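Side-chain contact in histone fold protein (PDB 1F1E), which is an archaeal histone with two histone-fold repeats in one chain, and probably binds and compacts DNA: residues A[40-45]-A[109-114]. Numbering follows the deposited sequence. Where two conformers were deposited one is given.
Sequences EYVANA and NKLICR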
loop_
_atom_site.group_PDB
_atom_site.type_symbol
_atom_site.label_atom_id
_atom_site.label_comp_id
_atom_site.label_asym_id
_atom_site.label_seq_id
_atom_site.Cartn_x
_atom_site.Cartn_y
_atom_site.Cartn_z
ATOM N N GLU A 40 5.716 4.356 11.742
ATOM C CA GLU A 40 6.143 5.653 11.244
ATOM C C GLU A 40 5.613 5.912 9.850
ATOM O O GLU A 40 5.177 7.026 9.547
ATOM C CB GLU A 40 7.675 5.717 11.340
ATOM C CG GLU A 40 8.230 7.010 10.828
ATOM C CD GLU A 40 9.638 7.318 11.279
ATOM O OE1 GLU A 40 10.251 6.472 11.897
ATOM O OE2 GLU A 40 10.049 8.433 11.017
ATOM N N TYR A 41 5.655 4.916 8.999
ATOM C CA TYR A 41 5.137 4.992 7.672
ATOM C C TYR A 41 3.654 5.376 7.693
ATOM O O TYR A 41 3.177 6.220 6.968
ATOM C CB TYR A 41 5.379 3.642 6.960
ATOM C CG TYR A 41 4.465 3.470 5.768
ATOM C CD1 TYR A 41 4.658 4.028 4.524
ATOM C CD2 TYR A 41 3.356 2.666 5.897
ATOM C CE1 TYR A 41 3.765 3.797 3.513
ATOM C CE2 TYR A 41 2.434 2.424 4.889
ATOM C CZ TYR A 41 2.674 3.014 3.672
ATOM O OH TYR A 41 1.768 2.784 2.644
ATOM N N VAL A 42 2.896 4.714 8.585
ATOM C CA VAL A 42 1.472 4.957 8.714
ATOM C C VAL A 42 1.242 6.360 9.236
ATOM O O VAL A 42 0.369 7.069 8.769
ATOM C CB VAL A 42 0.767 3.927 9.577
ATOM C CG1 VAL A 42 -0.678 4.287 9.772
ATOM C CG2 VAL A 42 0.863 2.545 8.907
ATOM N N ALA A 43 2.022 6.828 10.152
ATOM C CA ALA A 43 1.871 8.190 10.683
ATOM C C ALA A 43 2.180 9.236 9.603
ATOM O O ALA A 43 1.446 10.245 9.448
ATOM C CB ALA A 43 2.764 8.340 11.882
ATOM N N ASN A 44 3.243 8.983 8.813
ATOM C CA ASN A 44 3.539 9.888 7.700
ATOM C C ASN A 44 2.422 9.868 6.675
ATOM O O ASN A 44 2.064 10.913 6.137
ATOM C CB ASN A 44 4.890 9.547 7.040
ATOM N N ALA A 45 1.866 8.695 6.458
ATOM C CA ALA A 45 0.725 8.605 5.519
ATOM C C ALA A 45 -0.471 9.352 6.016
ATOM O O ALA A 45 -1.132 10.033 5.232
ATOM C CB ALA A 45 0.407 7.140 5.311
ATOM N N ASN A 109 -3.941 4.053 16.514
ATOM C CA ASN A 109 -3.495 2.955 17.351
ATOM C C ASN A 109 -4.126 1.629 16.924
ATOM O O ASN A 109 -3.381 0.646 16.722
ATOM C CB ASN A 109 -3.852 3.306 18.802
ATOM C CG ASN A 109 -2.952 2.686 19.825
ATOM O OD1 ASN A 109 -2.081 1.882 19.573
ATOM N ND2 ASN A 109 -3.215 3.132 21.061
ATOM N N LYS A 110 -5.431 1.607 16.723
ATOM C CA LYS A 110 -6.050 0.355 16.243
ATOM C C LYS A 110 -5.518 -0.063 14.902
ATOM O O LYS A 110 -5.321 -1.242 14.662
ATOM C CB LYS A 110 -7.576 0.572 16.142
ATOM C CG LYS A 110 -8.242 0.599 17.500
ATOM C CD LYS A 110 -9.962 0.701 17.212
ATOM N N LEU A 111 -5.224 0.877 14.015
ATOM C CA LEU A 111 -4.688 0.527 12.717
ATOM C C LEU A 111 -3.328 -0.129 12.863
ATOM O O LEU A 111 -3.093 -1.151 12.227
ATOM C CB LEU A 111 -4.617 1.798 11.881
ATOM C CG LEU A 111 -4.058 1.701 10.460
ATOM C CD1 LEU A 111 -4.734 0.592 9.654
ATOM C CD2 LEU A 111 -4.140 3.019 9.715
ATOM N N ILE A 112 -2.389 0.458 13.570
ATOM C CA ILE A 112 -1.067 -0.130 13.609
ATOM C C ILE A 112 -1.102 -1.432 14.381
ATOM O O ILE A 112 -0.353 -2.358 14.082
ATOM C CB ILE A 112 -0.010 0.873 14.123
ATOM C CG1 ILE A 112 -0.173 1.319 15.555
ATOM C CG2 ILE A 112 0.093 2.061 13.185
ATOM C CD1 ILE A 112 0.986 2.131 16.098
ATOM N N CYS A 113 -1.934 -1.533 15.419
ATOM C CA CYS A 113 -1.991 -2.781 16.164
ATOM C C CYS A 113 -2.674 -3.883 15.348
ATOM O O CYS A 113 -2.124 -4.993 15.333
ATOM C CB CYS A 113 -2.673 -2.549 17.497
ATOM S SG CYS A 113 -1.752 -1.482 18.611
ATOM N N ARG A 114 -3.785 -3.534 14.721
ATOM C CA ARG A 114 -4.448 -4.519 13.897
ATOM C C ARG A 114 -3.540 -4.935 12.751
ATOM O O ARG A 114 -3.465 -6.108 12.386
ATOM C CB ARG A 114 -5.752 -4.003 13.351
ATOM C CG ARG A 114 -6.446 -4.915 12.367
ATOM C CD ARG A 114 -6.839 -6.279 12.957
ATOM N NE ARG A 114 -7.232 -7.127 11.885
ATOM C CZ ARG A 114 -7.090 -8.426 11.711
ATOM N NH1 ARG A 114 -6.520 -9.154 12.639
ATOM N NH2 ARG A 114 -7.526 -8.978 10.594
#
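Val42 of helix 25-51 points a methyl group at Leu111 and Ile112, consecutive residues of helix 102-129, and the contact is wholly apolar. CG1 of Val42 meets CD2 of Leu111 at 3.7 Å, methyl against methyl. The same CG1 lies 4.1 Å from CG2 of Ile112, so it has a neighbour on each of the two facing side chains. Ile112 also reaches the branch point of the valine, its CG2 being 4.1 Å from Val42 CB. The valine torsion sets this up: CG1 stands anti to the backbone N (chi1 175°) and extends to the opposing helix. In Ile112, with chi1 at 65°, the γ-methyl CG2 lies anti to the carbonyl carbon and is the branch that faces Val42.

Both segments belong to the long central helices of histone folds, one in each of the two tandem histone-family regions of the chain. The contact therefore joins the two halves where their central helices pass each other, as in the handshake pairing of separate histone chains. The CA atoms of Val42 and Ile112 are 7.5 Å apart, the nearest across the pair.

Other side chains add to the packing on these three. Leu66 and Ala67 of helix 60-70 touch Val42 and Leu111 respectively, Tyr108 of helix 102-129 itself also packs on Val42, and Val88 of helix 85-94 lies against Ile112.

No hydrogen bond crosses between the two segments; backbone bonds run within each helix, as from Ala45 N to Tyr41 O at 2.8 Å and from Arg114 N to Lys110 O at 2.8 Å. Tyr41 OH is hydrogen-bonded to Val69 O of the second subunit.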